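Local coordinates for putative uncharacterized protein PH1404 (Pyrococcus horikoshii, PDB 3AF6), which probably terminates archaeal transcription by cutting and degrading nascent RNA, as a zinc-dependent nuclease of the metallo-beta-lactamase superfamily, at residues 334-339 with 352-357; 187-192 with 358-363; 211-216 with 246-251; 38-43 with 176-181. All coordinates share one frame; numbering follows the deposited sequence.

Contact 1 of 4, residues 334-339 with 352-357; sequences DIRLTL and HLHIGN
Arg336 and His354 pair across an antiparallel beta hairpin, strands 335-341 and 349-355, in one of the two sheets of the metallo-beta-lactamase fold. Theirs is a hydrogen-bonded pair: Arg336 N reaches His354 O at 2.7 Å, and His354 N returns an almost straight bond (175° at the hydrogen) to Arg336 O at 2.9 Å. Both side chains leave the same face of the sheet and run side by side in one direction, guanidinium and imidazole planes 35° apart. Arg336 NE lies 3.1 Å from His354 CD2, near the ring plane, so the arginine meets the ring at its edge. The bend of the Arg336 chain at chi3 (-70°) turns the guanidinium along the ring toward Asn357. Outside the hairpin, Arg336 NH1 makes salt bridges with Glu183 and Asp330, and NE bonds to the bound RNA analogue, which also packs on His352 and His354. The other face of the hairpin is apolar. There Leu353 CD2 sits between Ile335 CG2 and Leu337 CD1, 3.8 Å from each, and Ile253 of the second sheet packs on Leu337 and Leu353. Farther along, His352 NE2 is held by Arg385 O, while a water lies 2.8 Å from both His352 ND1 and Thr338 OG1 and donates to Arg336 O at 3.2 Å.

Contact 2 of 4, residues 187-192 with 358-363; sequences RWIRIT and GLHNIA
Ile189 reaches across to Leu359, His360 and Ile362 from a strand that is not hydrogen-bonded to theirs. Its CB points toward segment 358-363, and the two gamma branches then divide the work. CG2, anti to the backbone N, approaches Ile362 CD1 at 4.4 Å, a loose apolar contact. CG1 lies anti to the carbonyl carbon (chi1 -57°) and carries CD1 outward in an extended chain. That methyl does most of the touching: it is 3.6 Å from His360 CB and 3.9 Å from Leu359 CD2, and it also meets Ile355 on the adjacent strand. The axes of strands 189-192 and 360-363 are 10.1 Å apart and 19° from parallel, a spacing that only side chains bridge; the strands belong to the two facing sheets of the metallo-beta-lactamase sandwich. Leu359 and His360 form a classic beta bulge opposite Ile355, which probably lets both meet Ile189. The Leu359 and Ile189 side chains lie alongside, running opposite ways. One step further, Ile191 CG2 meets Ile362 CD1 at 4.1 Å, again with the two side chains oppositely directed. Val207 and Leu650 pack on Ile191 and Ile362 respectively. Beyond its CB, the His360 ring takes Ile362 CG1 at its edge, in plane, and its NE2 is hydrogen-bonded to Thr388 OG1.

Contact 3 of 4, residues 211-216 with 246-251; sequences ESFVLV and EGLLDA
Phe213 and Leu248 cross obliquely where strand 213-216 meets the connection leading into strand 251-253. The phenyl ring presents its edge to the leucine backbone, with Phe213 CD2 3.7 Å from Leu248 O near the ring plane and 4.0 Å from Leu248 CB. Leu249 turns the other way along the strand: with its CG anti to the backbone N (chi1 -170°), CD1 lies against the strand backbone between Phe213 and Leu215, 3.8 Å from Phe213 O and 4.1 Å from Leu215 CB. Asp250 points its carboxylate at the start of the strand. Its OD2 accepts Phe213 N at 2.8 Å, the donor arriving nearly in line with the carboxylate C-O bond, while Asp250 N donates to Phe213 O at 2.8 Å with a bent angle of 131°. The same residue pair is therefore gripped twice, once through a side chain. Arg180 forms a salt bridge with Asp250 OD1, which would help to fix the carboxylate's rotation. Beyond Asp250 the sheet proper begins, Leu215 N bonding Ala251 O at 2.8 Å in parallel register. Helix 238-245 ends in a Schellman motif at Gly247, and its Val243 packs on Phe213 and Leu249. Helices 228-231 and 238-245 thus lie in a beta-alpha-beta crossover between the neighbouring parallel strands 213-216 and 251-253.

Contact 4 of 4, residues 38-43 with 176-181; sequences EGPELV and RNIYRK
Tyr179 OH donates to Pro40 O at 2.9 Å, the one hydrogen bond between these segments. The hydroxyl lies in the carbonyl plane on a lone pair of the oxygen, with a C=O...donor angle of 144°, and Pro40 O comes to the ring at its edge. The tyrosine is the first residue beyond helix 164-178, and its CG stands anti to the carbonyl carbon (chi1 -60°), sending the ring from the helix end toward the proline. Ile178, on the last turn, works beside it. Its CD1 presses on the Gly39-Pro40 peptide, 3.8 Å from Gly39 C and 3.7 Å from Pro40 N, and reaches Pro40 CG at 4.0 Å. Ile178 CG2 covers part of one face of the Tyr179 ring, near the rim, while Phe37 stacks on the tyrosine from outside the two segments. Pro40 lies in the tight turn closed by Glu38 N bonding Glu41 O at 2.8 Å. Gly39 enters that turn with positive phi, which favours glycine. This turn joins the antiparallel strands 32-38 and 41-46 of the KHa module, so the contact sets the end of helix 164-178, probably part of the same N-terminal KH region, against the hairpin turn of KHa.

Overall arrangement
Contacts 1, 2 and 3 lie in the metallo-beta-lactamase sandwich. Contact 1 pairs neighbouring strands of one sheet, contact 3 lies within the other, where strands 213-216 and 251-253 pair, and contact 2 spans the two. Centres of contacts 1 and 2 are 9 Å apart, where strands 349-355 and 360-364 adjoin; contact 3 lies 14 Å from each. Along the chain, contact 4 closes first, and contacts 3 and 1 then follow inside the long loop closed by contact 2. Contact 4 is centred 15 Å from contact 3, yet Arg180 salt-bridges both Asp250 and Glu211, tying the chain after the KH-region helix 164-178 to the nuclease fold. None of the contacts includes a zinc ligand.

Contact 1 of 4, residues 334-339 with 352-357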
loop_
_atom_site.group_PDB
_atom_site.type_symbol
_atom_site.label_atom_id
_atom_site.label_comp_id
_atom_site.label_asym_id
_atom_site.label_seq_id
_atom_site.Cartn_x
_atom_site.Cartn_y
_atom_site.Cartn_z
ATOM N N ASP A 334 12.578 16.884 13.368
ATOM C CA ASP A 334 13.835 16.545 12.707
ATOM C C ASP A 334 13.774 15.434 11.662
ATOM O O ASP A 334 14.803 14.857 11.320
ATOM C CB ASP A 334 14.897 16.202 13.758
ATOM C CG ASP A 334 14.587 14.921 14.514
ATOM O OD1 ASP A 334 13.419 14.479 14.507
ATOM O OD2 ASP A 334 15.516 14.360 15.129
ATOM N N ILE A 335 12.586 15.144 11.141
ATOM C CA ILE A 335 12.440 14.103 10.129
ATOM C C ILE A 335 11.524 14.550 9.011
ATOM O O ILE A 335 10.403 14.973 9.262
ATOM C CB ILE A 335 11.844 12.800 10.718
ATOM C CG1 ILE A 335 12.816 12.172 11.720
ATOM C CG2 ILE A 335 11.534 11.814 9.596
ATOM C CD1 ILE A 335 12.303 10.894 12.342
ATOM N N ARG A 336 11.998 14.445 7.774
ATOM C CA ARG A 336 11.195 14.820 6.617
ATOM C C ARG A 336 10.986 13.604 5.726
ATOM O O ARG A 336 11.941 12.925 5.331
ATOM C CB ARG A 336 11.871 15.932 5.827
ATOM C CG ARG A 336 11.110 17.237 5.855
ATOM C CD ARG A 336 11.607 18.138 4.761
ATOM N NE ARG A 336 12.949 18.625 5.045
ATOM C CZ ARG A 336 13.221 19.532 5.975
ATOM N NH1 ARG A 336 12.237 20.045 6.699
ATOM N NH2 ARG A 336 14.469 19.925 6.181
ATOM N N LEU A 337 9.726 13.345 5.402
ATOM C CA LEU A 337 9.349 12.192 4.595
ATOM C C LEU A 337 9.028 12.453 3.138
ATOM O O LEU A 337 8.439 13.470 2.777
ATOM C CB LEU A 337 8.139 11.497 5.229
ATOM C CG LEU A 337 7.504 10.336 4.456
ATOM C CD1 LEU A 337 8.408 9.105 4.502
ATOM C CD2 LEU A 337 6.144 10.015 5.069
ATOM N N THR A 338 9.423 11.501 2.308
ATOM C CA THR A 338 9.150 11.530 0.887
ATOM C C THR A 338 9.024 10.061 0.514
ATOM O O THR A 338 9.851 9.248 0.922
ATOM C CB THR A 338 10.306 12.128 0.047
ATOM O OG1 THR A 338 10.640 13.432 0.527
ATOM C CG2 THR A 338 9.876 12.242 -1.418
ATOM N N LEU A 339 7.982 9.724 -0.238
ATOM C CA LEU A 339 7.767 8.353 -0.683
ATOM C C LEU A 339 8.065 8.288 -2.179
ATOM O O LEU A 339 7.779 9.233 -2.922
ATOM C CB LEU A 339 6.320 7.930 -0.434
ATOM C CG LEU A 339 5.815 7.914 1.007
ATOM C CD1 LEU A 339 4.340 7.493 1.001
ATOM C CD2 LEU A 339 6.658 6.961 1.848
ATOM N N HIS A 352 11.771 7.341 2.176
ATOM C CA HIS A 352 12.996 8.124 2.313
ATOM C C HIS A 352 12.892 9.087 3.484
ATOM O O HIS A 352 11.964 9.893 3.566
ATOM C CB HIS A 352 13.285 8.900 1.018
ATOM C CG HIS A 352 14.546 9.710 1.061
ATOM N ND1 HIS A 352 14.625 10.942 1.681
ATOM C CD2 HIS A 352 15.790 9.442 0.599
ATOM C CE1 HIS A 352 15.864 11.393 1.604
ATOM N NE2 HIS A 352 16.591 10.502 0.953
ATOM N N LEU A 353 13.845 8.998 4.398
ATOM C CA LEU A 353 13.820 9.878 5.547
ATOM C C LEU A 353 15.003 10.827 5.551
ATOM O O LEU A 353 16.168 10.417 5.579
ATOM C CB LEU A 353 13.783 9.075 6.854
ATOM C CG LEU A 353 12.543 8.211 7.088
ATOM C CD1 LEU A 353 12.600 7.610 8.491
ATOM C CD2 LEU A 353 11.278 9.057 6.929
ATOM N N HIS A 354 14.668 12.106 5.491
ATOM C CA HIS A 354 15.639 13.180 5.523
ATOM C C HIS A 354 15.644 13.598 6.996
ATOM O O HIS A 354 14.698 14.238 7.460
ATOM C CB HIS A 354 15.150 14.313 4.611
ATOM C CG HIS A 354 15.929 15.580 4.742
ATOM N ND1 HIS A 354 17.289 15.645 4.540
ATOM C CD2 HIS A 354 15.538 16.833 5.070
ATOM C CE1 HIS A 354 17.702 16.883 4.737
ATOM N NE2 HIS A 354 16.660 17.624 5.059
ATOM N N ILE A 355 16.690 13.207 7.728
ATOM C CA ILE A 355 16.800 13.512 9.158
ATOM C C ILE A 355 17.729 14.688 9.445
ATOM O O ILE A 355 18.839 14.757 8.916
ATOM C CB ILE A 355 17.289 12.288 9.948
ATOM C CG1 ILE A 355 16.383 11.096 9.653
ATOM C CG2 ILE A 355 17.270 12.590 11.439
ATOM C CD1 ILE A 355 16.847 9.800 10.281
ATOM N N GLY A 356 17.277 15.592 10.315
ATOM C CA GLY A 356 18.055 16.781 10.621
ATOM C C GLY A 356 17.884 17.625 9.373
ATOM O O GLY A 356 17.033 17.303 8.530
ATOM N N ASN A 357 18.635 18.702 9.221
ATOM C CA ASN A 357 18.488 19.459 7.988
ATOM C C ASN A 357 19.737 19.201 7.159
ATOM O O ASN A 357 20.521 20.110 6.889
ATOM C CB ASN A 357 18.323 20.954 8.255
ATOM C CG ASN A 357 18.125 21.755 6.968
ATOM O OD1 ASN A 357 17.228 21.462 6.166
ATOM N ND2 ASN A 357 18.970 22.771 6.763
HETATM O O HOH W 1 12.815 13.057 2.283
#

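Contact 2 of 4, residues 187-192 with 358-363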
loop_
_atom_site.group_PDB
_atom_site.type_symbol
_atom_site.label_atom_id
_atom_site.label_comp_id
_atom_site.label_asym_id
_atom_site.label_seq_id
_atom_site.Cartn_x
_atom_site.Cartn_y
_atom_site.Cartn_z
ATOM N N ARG A 187 21.016 14.911 17.637
ATOM C CA ARG A 187 22.283 14.578 18.282
ATOM C C ARG A 187 22.710 13.162 17.898
ATOM O O ARG A 187 23.900 12.839 17.897
ATOM C CB ARG A 187 22.157 14.671 19.803
ATOM C CG ARG A 187 22.088 16.087 20.351
ATOM C CD ARG A 187 22.015 16.073 21.880
ATOM N NE ARG A 187 22.830 17.131 22.478
ATOM C CZ ARG A 187 22.354 18.124 23.228
ATOM N NH1 ARG A 187 21.052 18.213 23.488
ATOM N NH2 ARG A 187 23.188 19.034 23.718
ATOM N N TRP A 188 21.731 12.312 17.593
ATOM C CA TRP A 188 22.021 10.939 17.189
ATOM C C TRP A 188 20.849 10.318 16.432
ATOM O O TRP A 188 19.743 10.851 16.433
ATOM C CB TRP A 188 22.410 10.057 18.400
ATOM C CG TRP A 188 21.522 10.172 19.616
ATOM C CD1 TRP A 188 21.756 10.927 20.738
ATOM C CD2 TRP A 188 20.280 9.495 19.845
ATOM N NE1 TRP A 188 20.740 10.757 21.649
ATOM C CE2 TRP A 188 19.822 9.884 21.130
ATOM C CE3 TRP A 188 19.508 8.599 19.094
ATOM C CZ2 TRP A 188 18.621 9.405 21.678
ATOM C CZ3 TRP A 188 18.311 8.122 19.637
ATOM C CH2 TRP A 188 17.882 8.524 20.918
ATOM N N ILE A 189 21.103 9.188 15.785
ATOM C CA ILE A 189 20.086 8.501 14.999
ATOM C C ILE A 189 20.359 7.003 15.074
ATOM O O ILE A 189 21.483 6.579 14.841
ATOM C CB ILE A 189 20.164 8.939 13.507
ATOM C CG1 ILE A 189 20.004 10.456 13.389
ATOM C CG2 ILE A 189 19.094 8.220 12.693
ATOM C CD1 ILE A 189 20.497 11.010 12.075
ATOM N N ARG A 190 19.346 6.203 15.395
ATOM C CA ARG A 190 19.538 4.749 15.482
ATOM C C ARG A 190 18.342 4.022 14.872
ATOM O O ARG A 190 17.218 4.533 14.901
ATOM C CB ARG A 190 19.643 4.291 16.946
ATOM C CG ARG A 190 20.224 5.284 17.920
ATOM C CD ARG A 190 19.584 5.110 19.306
ATOM N NE ARG A 190 20.073 3.941 20.023
ATOM C CZ ARG A 190 19.471 3.398 21.079
ATOM N NH1 ARG A 190 18.339 3.907 21.556
ATOM N NH2 ARG A 190 20.020 2.343 21.664
ATOM N N ILE A 191 18.565 2.838 14.319
ATOM C CA ILE A 191 17.438 2.089 13.788
ATOM C C ILE A 191 17.424 0.709 14.431
ATOM O O ILE A 191 18.453 0.024 14.515
ATOM C CB ILE A 191 17.460 1.955 12.236
ATOM C CG1 ILE A 191 18.730 1.258 11.765
ATOM C CG2 ILE A 191 17.321 3.322 11.598
ATOM C CD1 ILE A 191 18.755 1.020 10.242
ATOM N N THR A 192 16.248 0.306 14.892
ATOM C CA THR A 192 16.108 -0.974 15.542
ATOM C C THR A 192 15.119 -1.859 14.819
ATOM O O THR A 192 14.028 -1.416 14.468
ATOM C CB THR A 192 15.636 -0.774 16.977
ATOM O OG1 THR A 192 16.569 0.071 17.645
ATOM C CG2 THR A 192 15.542 -2.102 17.711
ATOM N N GLY A 358 19.920 17.944 6.770
ATOM C CA GLY A 358 21.078 17.572 5.982
ATOM C C GLY A 358 22.027 16.712 6.786
ATOM O O GLY A 358 23.126 16.388 6.337
ATOM N N LEU A 359 21.593 16.333 7.982
ATOM C CA LEU A 359 22.407 15.512 8.860
ATOM C C LEU A 359 22.625 14.093 8.339
ATOM O O LEU A 359 23.763 13.632 8.246
ATOM C CB LEU A 359 21.776 15.452 10.250
ATOM C CG LEU A 359 22.553 14.628 11.283
ATOM C CD1 LEU A 359 23.981 15.184 11.420
ATOM C CD2 LEU A 359 21.826 14.670 12.630
ATOM N N HIS A 360 21.539 13.402 8.003
ATOM C CA HIS A 360 21.635 12.026 7.520
ATOM C C HIS A 360 20.375 11.633 6.758
ATOM O O HIS A 360 19.277 12.111 7.064
ATOM C CB HIS A 360 21.815 11.076 8.702
ATOM C CG HIS A 360 22.270 9.702 8.318
ATOM N ND1 HIS A 360 23.601 9.343 8.280
ATOM C CD2 HIS A 360 21.575 8.597 7.967
ATOM C CE1 HIS A 360 23.705 8.077 7.924
ATOM N NE2 HIS A 360 22.491 7.600 7.729
ATOM N N ASN A 361 20.527 10.755 5.772
ATOM C CA ASN A 361 19.378 10.321 4.993
ATOM C C ASN A 361 19.294 8.814 4.860
ATOM O O ASN A 361 20.262 8.156 4.469
ATOM C CB ASN A 361 19.402 10.968 3.610
ATOM C CG ASN A 361 19.400 12.463 3.691
ATOM O OD1 ASN A 361 20.414 13.075 4.046
ATOM N ND2 ASN A 361 18.257 13.074 3.395
ATOM N N ILE A 362 18.121 8.279 5.187
ATOM C CA ILE A 362 17.873 6.850 5.110
ATOM C C ILE A 362 16.833 6.575 4.039
ATOM O O ILE A 362 15.905 7.359 3.848
ATOM C CB ILE A 362 17.314 6.303 6.453
ATOM C CG1 ILE A 362 18.235 6.692 7.613
ATOM C CG2 ILE A 362 17.186 4.787 6.391
ATOM C CD1 ILE A 362 17.628 6.428 8.991
ATOM N N ALA A 363 17.002 5.466 3.332
ATOM C CA ALA A 363 16.040 5.049 2.323
ATOM C C ALA A 363 15.722 3.596 2.646
ATOM O O ALA A 363 16.617 2.737 2.649
ATOM C CB ALA A 363 16.629 5.163 0.924
#

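Contact 3 of 4, residues 211-216 with 246-251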
loop_
_atom_site.group_PDB
_atom_site.type_symbol
_atom_site.label_atom_id
_atom_site.label_comp_id
_atom_site.label_asym_id
_atom_site.label_seq_id
_atom_site.Cartn_x
_atom_site.Cartn_y
_atom_site.Cartn_z
ATOM N N GLU A 211 15.095 13.317 19.408
ATOM C CA GLU A 211 13.900 14.136 19.333
ATOM C C GLU A 211 12.666 13.409 18.847
ATOM O O GLU A 211 11.553 13.826 19.149
ATOM C CB GLU A 211 14.151 15.340 18.417
ATOM C CG GLU A 211 13.005 16.356 18.346
ATOM C CD GLU A 211 12.606 16.902 19.719
ATOM O OE1 GLU A 211 13.474 16.937 20.620
ATOM O OE2 GLU A 211 11.433 17.308 19.894
ATOM N N SER A 212 12.844 12.313 18.118
ATOM C CA SER A 212 11.676 11.656 17.564
ATOM C C SER A 212 11.719 10.150 17.417
ATOM O O SER A 212 12.748 9.508 17.606
ATOM C CB SER A 212 11.382 12.250 16.186
ATOM O OG SER A 212 11.453 13.661 16.205
ATOM N N PHE A 213 10.569 9.615 17.029
ATOM C CA PHE A 213 10.406 8.196 16.807
ATOM C C PHE A 213 9.389 7.963 15.696
ATOM O O PHE A 213 8.295 8.548 15.690
ATOM C CB PHE A 213 9.924 7.509 18.088
ATOM C CG PHE A 213 10.949 7.474 19.171
ATOM C CD1 PHE A 213 12.076 6.665 19.052
ATOM C CD2 PHE A 213 10.786 8.237 20.326
ATOM C CE1 PHE A 213 13.031 6.612 20.071
ATOM C CE2 PHE A 213 11.729 8.192 21.351
ATOM C CZ PHE A 213 12.859 7.375 21.223
ATOM N N VAL A 214 9.768 7.123 14.744
ATOM C CA VAL A 214 8.880 6.773 13.655
ATOM C C VAL A 214 8.995 5.272 13.417
ATOM O O VAL A 214 10.080 4.681 13.520
ATOM C CB VAL A 214 9.215 7.524 12.337
ATOM C CG1 VAL A 214 9.101 9.022 12.538
ATOM C CG2 VAL A 214 10.589 7.144 11.866
ATOM N N LEU A 215 7.862 4.661 13.108
ATOM C CA LEU A 215 7.814 3.240 12.848
ATOM C C LEU A 215 7.648 3.031 11.352
ATOM O O LEU A 215 6.720 3.574 10.746
ATOM C CB LEU A 215 6.634 2.629 13.604
ATOM C CG LEU A 215 6.520 1.108 13.737
ATOM C CD1 LEU A 215 7.842 0.529 14.217
ATOM C CD2 LEU A 215 5.394 0.773 14.729
ATOM N N VAL A 216 8.558 2.281 10.741
ATOM C CA VAL A 216 8.429 2.000 9.314
ATOM C C VAL A 216 7.911 0.581 9.204
ATOM O O VAL A 216 8.620 -0.378 9.489
ATOM C CB VAL A 216 9.763 2.135 8.567
ATOM C CG1 VAL A 216 9.587 1.724 7.110
ATOM C CG2 VAL A 216 10.235 3.575 8.643
ATOM N N GLU A 246 4.795 5.940 26.681
ATOM C CA GLU A 246 4.959 7.372 26.906
ATOM C C GLU A 246 4.275 8.179 25.801
ATOM O O GLU A 246 4.243 9.407 25.850
ATOM C CB GLU A 246 6.443 7.764 26.952
ATOM C CG GLU A 246 7.297 7.033 27.973
ATOM C CD GLU A 246 6.822 7.230 29.397
ATOM O OE1 GLU A 246 6.568 8.389 29.782
ATOM O OE2 GLU A 246 6.721 6.226 30.133
ATOM N N GLY A 247 3.736 7.492 24.802
ATOM C CA GLY A 247 3.088 8.191 23.708
ATOM C C GLY A 247 4.066 9.044 22.918
ATOM O O GLY A 247 3.758 10.182 22.568
ATOM N N LEU A 248 5.245 8.498 22.635
ATOM C CA LEU A 248 6.269 9.231 21.889
ATOM C C LEU A 248 6.405 8.876 20.401
ATOM O O LEU A 248 7.304 9.371 19.730
ATOM C CB LEU A 248 7.629 9.050 22.559
ATOM C CG LEU A 248 7.750 9.631 23.967
ATOM C CD1 LEU A 248 9.130 9.304 24.535
ATOM C CD2 LEU A 248 7.518 11.136 23.919
ATOM N N LEU A 249 5.519 8.036 19.881
ATOM C CA LEU A 249 5.593 7.653 18.480
ATOM C C LEU A 249 5.027 8.754 17.588
ATOM O O LEU A 249 3.813 8.942 17.505
ATOM C CB LEU A 249 4.832 6.347 18.245
ATOM C CG LEU A 249 5.046 5.722 16.865
ATOM C CD1 LEU A 249 6.514 5.398 16.674
ATOM C CD2 LEU A 249 4.206 4.459 16.723
ATOM N N ASP A 250 5.921 9.482 16.924
ATOM C CA ASP A 250 5.544 10.579 16.036
ATOM C C ASP A 250 4.730 10.099 14.855
ATOM O O ASP A 250 3.788 10.759 14.434
ATOM C CB ASP A 250 6.789 11.280 15.493
ATOM C CG ASP A 250 7.544 12.048 16.553
ATOM O OD1 ASP A 250 7.097 13.157 16.921
ATOM O OD2 ASP A 250 8.590 11.542 17.018
ATOM N N ALA A 251 5.096 8.947 14.310
ATOM C CA ALA A 251 4.390 8.448 13.149
ATOM C C ALA A 251 4.735 7.036 12.738
ATOM O O ALA A 251 5.773 6.495 13.109
ATOM C CB ALA A 251 4.650 9.379 11.976
#

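Contact 4 of 4, residues 38-43 with 176-181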
loop_
_atom_site.group_PDB
_atom_site.type_symbol
_atom_site.label_atom_id
_atom_site.label_comp_id
_atom_site.label_asym_id
_atom_site.label_seq_id
_atom_site.Cartn_x
_atom_site.Cartn_y
_atom_site.Cartn_z
ATOM N N GLU A 38 -2.532 21.546 9.781
ATOM C CA GLU A 38 -3.340 20.353 9.540
ATOM C C GLU A 38 -2.381 19.287 9.057
ATOM O O GLU A 38 -1.946 19.316 7.905
ATOM C CB GLU A 38 -4.405 20.607 8.472
ATOM C CG GLU A 38 -5.769 20.964 9.035
ATOM C CD GLU A 38 -6.806 21.165 7.950
ATOM O OE1 GLU A 38 -7.015 20.234 7.135
ATOM O OE2 GLU A 38 -7.412 22.258 7.920
ATOM N N GLY A 39 -2.054 18.344 9.936
ATOM C CA GLY A 39 -1.108 17.318 9.555
ATOM C C GLY A 39 0.120 18.082 9.100
ATOM O O GLY A 39 0.337 19.207 9.551
ATOM N N PRO A 40 0.930 17.521 8.197
ATOM C CA PRO A 40 2.137 18.194 7.708
ATOM C C PRO A 40 1.904 19.599 7.142
ATOM O O PRO A 40 2.716 20.499 7.356
ATOM C CB PRO A 40 2.654 17.237 6.637
ATOM C CG PRO A 40 2.208 15.907 7.139
ATOM C CD PRO A 40 0.800 16.182 7.605
ATOM N N GLU A 41 0.790 19.785 6.435
ATOM C CA GLU A 41 0.488 21.070 5.806
ATOM C C GLU A 41 -0.106 22.191 6.654
ATOM O O GLU A 41 -0.763 21.959 7.665
ATOM C CB GLU A 41 -0.392 20.849 4.566
ATOM C CG GLU A 41 -1.455 19.773 4.710
ATOM C CD GLU A 41 -2.264 19.576 3.434
ATOM O OE1 GLU A 41 -3.001 20.507 3.050
ATOM O OE2 GLU A 41 -2.161 18.497 2.813
ATOM N N LEU A 42 0.152 23.418 6.210
ATOM C CA LEU A 42 -0.328 24.627 6.865
ATOM C C LEU A 42 -1.594 25.108 6.166
ATOM O O LEU A 42 -1.628 25.225 4.942
ATOM C CB LEU A 42 0.739 25.721 6.790
ATOM C CG LEU A 42 0.365 27.107 7.320
ATOM C CD1 LEU A 42 0.064 27.045 8.810
ATOM C CD2 LEU A 42 1.508 28.067 7.046
ATOM N N VAL A 43 -2.630 25.391 6.945
ATOM C CA VAL A 43 -3.895 25.847 6.390
ATOM C C VAL A 43 -4.174 27.314 6.704
ATOM O O VAL A 43 -4.213 27.722 7.870
ATOM C CB VAL A 43 -5.060 24.992 6.914
ATOM C CG1 VAL A 43 -6.366 25.468 6.305
ATOM C CG2 VAL A 43 -4.818 23.530 6.581
ATOM N N ARG A 176 0.356 20.275 15.703
ATOM C CA ARG A 176 0.986 20.915 16.857
ATOM C C ARG A 176 2.152 20.053 17.301
ATOM O O ARG A 176 3.114 20.538 17.899
ATOM C CB ARG A 176 -0.021 21.081 18.004
ATOM C CG ARG A 176 -1.390 21.572 17.548
ATOM C CD ARG A 176 -2.285 21.975 18.698
ATOM N NE ARG A 176 -1.939 23.304 19.185
ATOM C CZ ARG A 176 -1.491 23.555 20.410
ATOM N NH1 ARG A 176 -1.337 22.559 21.280
ATOM N NH2 ARG A 176 -1.188 24.797 20.762
ATOM N N ASN A 177 2.042 18.761 16.998
ATOM C CA ASN A 177 3.079 17.789 17.314
ATOM C C ASN A 177 4.245 17.977 16.361
ATOM O O ASN A 177 5.364 18.243 16.786
ATOM C CB ASN A 177 2.546 16.371 17.150
ATOM C CG ASN A 177 2.392 15.655 18.466
ATOM O OD1 ASN A 177 3.326 15.620 19.278
ATOM N ND2 ASN A 177 1.214 15.064 18.689
ATOM N N ILE A 178 3.970 17.843 15.066
ATOM C CA ILE A 178 5.009 17.984 14.060
ATOM C C ILE A 178 5.812 19.269 14.245
ATOM O O ILE A 178 7.003 19.322 13.926
ATOM C CB ILE A 178 4.418 17.957 12.625
ATOM C CG1 ILE A 178 3.678 16.638 12.387
ATOM C CG2 ILE A 178 5.534 18.139 11.587
ATOM C CD1 ILE A 178 3.051 16.525 11.002
ATOM N N TYR A 179 5.167 20.301 14.780
ATOM C CA TYR A 179 5.841 21.580 14.973
ATOM C C TYR A 179 6.036 21.965 16.437
ATOM O O TYR A 179 6.042 23.151 16.785
ATOM C CB TYR A 179 5.072 22.660 14.218
ATOM C CG TYR A 179 5.023 22.351 12.745
ATOM C CD1 TYR A 179 6.127 22.605 11.931
ATOM C CD2 TYR A 179 3.926 21.696 12.182
ATOM C CE1 TYR A 179 6.151 22.208 10.597
ATOM C CE2 TYR A 179 3.943 21.293 10.841
ATOM C CZ TYR A 179 5.065 21.552 10.061
ATOM O OH TYR A 179 5.123 21.135 8.753
ATOM N N ARG A 180 6.214 20.954 17.289
ATOM C CA ARG A 180 6.426 21.188 18.708
ATOM C C ARG A 180 7.700 22.019 18.898
ATOM O O ARG A 180 8.029 22.434 20.013
ATOM C CB ARG A 180 6.527 19.853 19.469
ATOM C CG ARG A 180 7.579 18.870 18.951
ATOM C CD ARG A 180 7.724 17.677 19.886
ATOM N NE ARG A 180 8.541 16.603 19.327
ATOM C CZ ARG A 180 8.151 15.791 18.348
ATOM N NH1 ARG A 180 6.952 15.933 17.814
ATOM N NH2 ARG A 180 8.947 14.825 17.914
ATOM N N LYS A 181 8.410 22.252 17.799
ATOM C CA LYS A 181 9.626 23.054 17.814
ATOM C C LYS A 181 10.120 23.229 16.387
ATOM O O LYS A 181 9.674 22.525 15.489
ATOM C CB LYS A 181 10.702 22.399 18.681
ATOM C CG LYS A 181 11.117 21.020 18.235
ATOM C CD LYS A 181 12.246 20.508 19.102
ATOM C CE LYS A 181 13.471 21.391 18.989
ATOM N NZ LYS A 181 14.587 20.835 19.792
#